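Local coordinates for protein threonine phosphate decarboxylase-like enzyme (Sulfurospirillum multivorans, PDB 6OUX) that decarboxylates L-serine O-phosphate to ethanolamine O-phosphate with the help of pyridoxal phosphate, supplying the linker precursor for norcobamide biosynthesis, at residues Ala55-Leu67 with Tyr281-Tyr295. Numbering follows the deposited sequence.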
# COMPACT_ATOMS: atom_id res chain seq x y z
N ALA A 55 19.23 -10.60 6.95
CA ALA A 55 18.53 -9.45 7.49
C ALA A 55 17.09 -9.79 7.85
O ALA A 55 16.53 -9.20 8.74
CB ALA A 55 18.52 -8.32 6.49
N SER A 56 16.47 -10.63 7.04
CA SER A 56 15.10 -11.00 7.27
C SER A 56 14.95 -11.67 8.69
O SER A 56 14.11 -11.27 9.46
CB SER A 56 14.71 -11.92 6.11
OG SER A 56 13.46 -12.42 6.39
N GLU A 57 15.85 -12.60 9.02
CA GLU A 57 15.89 -13.29 10.33
C GLU A 57 16.12 -12.28 11.42
O GLU A 57 15.43 -12.33 12.42
CB GLU A 57 16.99 -14.39 10.43
CG GLU A 57 16.88 -15.50 9.40
CD GLU A 57 17.61 -16.80 9.71
OE1 GLU A 57 18.40 -16.87 10.69
OE2 GLU A 57 17.39 -17.78 8.95
N LEU A 58 17.01 -11.30 11.20
CA LEU A 58 17.23 -10.21 12.15
C LEU A 58 15.98 -9.41 12.45
O LEU A 58 15.63 -9.22 13.60
CB LEU A 58 18.33 -9.26 11.69
CG LEU A 58 18.75 -8.12 12.64
CD1 LEU A 58 19.45 -8.74 13.82
CD2 LEU A 58 19.68 -7.15 11.89
N VAL A 59 15.31 -8.94 11.39
CA VAL A 59 14.06 -8.20 11.54
C VAL A 59 12.98 -9.02 12.22
O VAL A 59 12.31 -8.51 13.10
CB VAL A 59 13.57 -7.65 10.20
CG1 VAL A 59 12.27 -6.84 10.38
CG2 VAL A 59 14.59 -6.68 9.64
N LEU A 60 12.79 -10.29 11.84
CA LEU A 60 11.78 -11.16 12.51
C LEU A 60 12.07 -11.32 14.00
O LEU A 60 11.14 -11.38 14.84
CB LEU A 60 11.68 -12.52 11.86
CG LEU A 60 11.03 -12.50 10.45
CD1 LEU A 60 11.32 -13.81 9.76
CD2 LEU A 60 9.53 -12.21 10.61
N ASP A 61 13.35 -11.33 14.35
CA ASP A 61 13.76 -11.51 15.73
C ASP A 61 13.41 -10.28 16.52
O ASP A 61 12.95 -10.43 17.62
CB ASP A 61 15.27 -11.80 15.81
CG ASP A 61 15.72 -12.04 17.19
OD1 ASP A 61 15.29 -13.04 17.81
OD2 ASP A 61 16.46 -11.21 17.66
N TYR A 62 13.62 -9.06 15.98
CA TYR A 62 13.15 -7.86 16.61
C TYR A 62 11.62 -7.82 16.76
O TYR A 62 11.09 -7.39 17.81
CB TYR A 62 13.64 -6.60 15.89
CG TYR A 62 15.02 -6.13 16.24
CD1 TYR A 62 16.15 -6.57 15.56
CD2 TYR A 62 15.19 -5.21 17.21
CE1 TYR A 62 17.40 -6.10 15.86
CE2 TYR A 62 16.43 -4.73 17.53
CZ TYR A 62 17.52 -5.19 16.86
OH TYR A 62 18.69 -4.66 17.22
N ILE A 63 10.91 -8.29 15.74
CA ILE A 63 9.47 -8.38 15.82
C ILE A 63 9.03 -9.34 16.97
O ILE A 63 8.19 -8.98 17.78
CB ILE A 63 8.88 -8.76 14.48
CG1 ILE A 63 9.12 -7.64 13.48
CG2 ILE A 63 7.39 -9.04 14.62
CD1 ILE A 63 8.68 -7.95 12.06
N ASP A 64 9.61 -10.52 17.01
CA ASP A 64 9.28 -11.49 18.00
C ASP A 64 9.51 -10.91 19.37
O ASP A 64 8.63 -11.02 20.22
CB ASP A 64 10.12 -12.74 17.81
CG ASP A 64 9.76 -13.87 18.76
OD1 ASP A 64 8.64 -13.90 19.26
OD2 ASP A 64 10.61 -14.75 19.00
N ARG A 65 10.69 -10.33 19.57
CA ARG A 65 11.11 -9.87 20.89
C ARG A 65 10.36 -8.61 21.30
O ARG A 65 9.96 -8.49 22.45
CB ARG A 65 12.64 -9.68 21.01
CG ARG A 65 13.48 -10.99 20.96
CD ARG A 65 15.00 -10.85 20.51
NE ARG A 65 15.30 -9.55 20.96
CZ ARG A 65 15.65 -8.46 20.32
NH1 ARG A 65 15.63 -7.44 21.08
NH2 ARG A 65 16.12 -8.38 19.08
N GLU A 66 10.15 -7.71 20.37
CA GLU A 66 9.60 -6.39 20.70
C GLU A 66 8.07 -6.26 20.50
O GLU A 66 7.45 -5.36 21.10
CB GLU A 66 10.29 -5.27 19.93
CG GLU A 66 11.79 -5.16 20.17
CD GLU A 66 12.42 -3.92 19.52
OE1 GLU A 66 11.78 -3.28 18.69
OE2 GLU A 66 13.60 -3.61 19.81
N LEU A 67 7.49 -7.10 19.66
CA LEU A 67 6.05 -6.97 19.38
C LEU A 67 5.25 -8.13 19.83
O LEU A 67 4.15 -7.95 20.36
CB LEU A 67 5.79 -6.77 17.87
CG LEU A 67 6.31 -5.45 17.29
CD1 LEU A 67 5.88 -5.35 15.85
CD2 LEU A 67 5.90 -4.19 18.01
N TYR A 281 6.39 0.34 12.02
CA TYR A 281 7.29 -0.27 12.99
C TYR A 281 8.65 -0.53 12.28
O TYR A 281 9.72 -0.21 12.80
CB TYR A 281 6.74 -1.61 13.50
CG TYR A 281 7.78 -2.36 14.28
CD1 TYR A 281 8.04 -2.03 15.63
CD2 TYR A 281 8.59 -3.32 13.68
CE1 TYR A 281 9.04 -2.68 16.37
CE2 TYR A 281 9.62 -3.95 14.42
CZ TYR A 281 9.84 -3.62 15.75
OH TYR A 281 10.83 -4.25 16.49
N CYS A 282 8.58 -1.11 11.10
CA CYS A 282 9.81 -1.53 10.41
C CYS A 282 10.60 -0.32 9.97
O CYS A 282 11.83 -0.30 10.08
CB CYS A 282 9.47 -2.39 9.19
SG CYS A 282 9.00 -4.09 9.58
N LEU A 283 9.90 0.68 9.50
CA LEU A 283 10.55 1.90 9.07
C LEU A 283 11.35 2.55 10.22
O LEU A 283 12.53 2.99 10.02
CB LEU A 283 9.55 2.91 8.53
CG LEU A 283 10.22 3.96 7.68
CD1 LEU A 283 10.33 3.39 6.27
CD2 LEU A 283 9.45 5.28 7.68
N ARG A 284 10.71 2.60 11.39
CA ARG A 284 11.34 3.20 12.57
C ARG A 284 12.44 2.32 13.12
O ARG A 284 13.42 2.83 13.67
CB ARG A 284 10.34 3.47 13.65
CG ARG A 284 9.31 4.53 13.31
CD ARG A 284 8.33 4.69 14.48
NE ARG A 284 7.36 5.70 14.14
CZ ARG A 284 7.55 7.01 14.27
NH1 ARG A 284 8.64 7.51 14.84
NH2 ARG A 284 6.59 7.82 13.85
N LEU A 285 12.31 1.02 12.95
CA LEU A 285 13.39 0.13 13.28
C LEU A 285 14.62 0.41 12.43
O LEU A 285 15.73 0.58 12.93
CB LEU A 285 12.90 -1.31 13.08
CG LEU A 285 13.90 -2.37 13.51
CD1 LEU A 285 14.06 -2.37 15.04
CD2 LEU A 285 13.36 -3.67 12.99
N PHE A 286 14.39 0.49 11.12
CA PHE A 286 15.46 0.52 10.11
C PHE A 286 16.37 1.70 10.24
O PHE A 286 17.47 1.66 9.70
CB PHE A 286 14.87 0.52 8.69
CG PHE A 286 14.16 -0.74 8.30
CD1 PHE A 286 14.26 -1.92 9.03
CD2 PHE A 286 13.33 -0.74 7.16
CE1 PHE A 286 13.56 -3.06 8.62
CE2 PHE A 286 12.63 -1.86 6.77
CZ PHE A 286 12.77 -3.02 7.48
N VAL A 287 15.97 2.72 11.01
CA VAL A 287 16.83 3.89 11.26
C VAL A 287 17.38 4.02 12.67
O VAL A 287 18.15 4.95 12.98
CB VAL A 287 16.15 5.19 10.73
CG1 VAL A 287 15.75 4.98 9.26
CG2 VAL A 287 14.93 5.59 11.54
N ARG A 288 17.09 3.06 13.55
CA ARG A 288 17.71 3.06 14.87
C ARG A 288 19.17 2.67 14.73
O ARG A 288 19.51 1.73 14.03
CB ARG A 288 17.02 2.11 15.82
CG ARG A 288 16.12 2.81 16.83
CD ARG A 288 14.96 1.94 17.14
NE ARG A 288 15.38 0.73 17.78
CZ ARG A 288 14.57 -0.28 18.08
NH1 ARG A 288 13.30 -0.26 17.72
NH2 ARG A 288 15.05 -1.33 18.71
N GLU A 289 20.04 3.41 15.42
CA GLU A 289 21.46 3.10 15.58
C GLU A 289 21.78 1.66 15.97
O GLU A 289 22.69 1.04 15.40
CB GLU A 289 22.05 4.06 16.66
CG GLU A 289 23.50 3.78 17.06
CD GLU A 289 23.64 2.81 18.23
OE1 GLU A 289 22.99 3.03 19.28
OE2 GLU A 289 24.41 1.82 18.09
N ASP A 290 21.13 1.16 17.01
CA ASP A 290 21.39 -0.18 17.53
C ASP A 290 20.97 -1.32 16.54
O ASP A 290 21.66 -2.33 16.37
CB ASP A 290 20.71 -0.38 18.88
CG ASP A 290 19.19 -0.02 18.87
OD1 ASP A 290 18.78 1.08 18.43
OD2 ASP A 290 18.38 -0.84 19.35
N PHE A 291 19.81 -1.15 15.91
CA PHE A 291 19.42 -2.04 14.84
C PHE A 291 20.44 -1.98 13.69
O PHE A 291 20.77 -3.01 13.13
CB PHE A 291 18.02 -1.71 14.32
CG PHE A 291 17.65 -2.49 13.07
CD1 PHE A 291 17.18 -3.76 13.17
CD2 PHE A 291 17.87 -1.96 11.79
CE1 PHE A 291 16.87 -4.50 12.02
CE2 PHE A 291 17.60 -2.68 10.63
CZ PHE A 291 17.11 -3.97 10.75
N LEU A 292 20.82 -0.78 13.27
CA LEU A 292 21.70 -0.62 12.11
C LEU A 292 23.05 -1.28 12.30
O LEU A 292 23.63 -1.78 11.35
CB LEU A 292 21.89 0.89 11.77
CG LEU A 292 20.73 1.42 10.93
CD1 LEU A 292 20.63 2.96 10.90
CD2 LEU A 292 20.75 0.80 9.51
N LYS A 293 23.55 -1.31 13.56
CA LYS A 293 24.76 -2.05 13.84
C LYS A 293 24.65 -3.52 13.53
O LYS A 293 25.54 -4.09 12.92
CB LYS A 293 25.19 -1.86 15.29
CG LYS A 293 26.48 -2.61 15.67
CD LYS A 293 27.02 -2.23 17.08
CE LYS A 293 27.57 -0.79 17.14
NZ LYS A 293 26.58 0.34 17.24
N ARG A 294 23.53 -4.16 13.92
CA ARG A 294 23.35 -5.53 13.64
C ARG A 294 23.03 -5.74 12.14
O ARG A 294 23.40 -6.76 11.58
CB ARG A 294 22.24 -6.10 14.51
CG ARG A 294 22.60 -6.03 16.01
CD ARG A 294 21.60 -6.80 16.90
NE ARG A 294 21.68 -6.28 18.27
CZ ARG A 294 20.84 -6.58 19.28
NH1 ARG A 294 19.82 -7.37 19.08
NH2 ARG A 294 21.02 -6.07 20.48
N TYR A 295 22.30 -4.81 11.55
CA TYR A 295 21.96 -4.91 10.14
C TYR A 295 23.22 -4.91 9.28
O TYR A 295 23.30 -5.60 8.25
CB TYR A 295 21.01 -3.80 9.71
CG TYR A 295 20.91 -3.76 8.19
CD1 TYR A 295 20.29 -4.81 7.52
CD2 TYR A 295 21.57 -2.78 7.43
CE1 TYR A 295 20.22 -4.87 6.15
CE2 TYR A 295 21.50 -2.80 6.03
CZ TYR A 295 20.82 -3.88 5.39
OH TYR A 295 20.74 -4.08 4.00
O HOH W 1 19.02 -3.27 19.33
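Y62 fits as a knob among L285, D290, F291 and R294, with L285 CD1 meeting the ring obliquely near CD2. F291 turns an edge to one face of the tyrosine, an edge-to-face pair with centroids 5.3 Å apart and planes at 68°; R65 NH2 lies over the centre of the opposite face, held by its salt bridge to D61. R294 lays its guanidinium face against the Y62 oxygen without bonding to it. One turn back, V59 is the second knob. Its CG1 is anti to the backbone N (chi1 -179°) and faces L285 and C282, leaving CG2 to meet the ring edges of F286 and F291; V59 CG2 lies 3.9 Å from F291 CZ.

Helix 53-68 thus packs across the break between helices 277-286 and 289-314 in the fold type I architecture of PLP-dependent enzymes, as in class I and II aminotransferases; segments 55-67 and 289-295 run closer to antiparallel, at 147°.

Two bonds grip the carboxylate of E66. Y281 OH donates to OE1 of E66 at 2.6 Å from well above the carboxylate plane, and R288 NH2 meets the syn lone pair of E66 OE2 at 2.9 Å in a salt bridge. R288 also makes weak, longer bonds to D290, so its charge is probably divided, unequally, between E66 and D290. L67 CD1 sits over one face of the Y281 ring, 3.9 Å from its centroid, in a CH-pi contact.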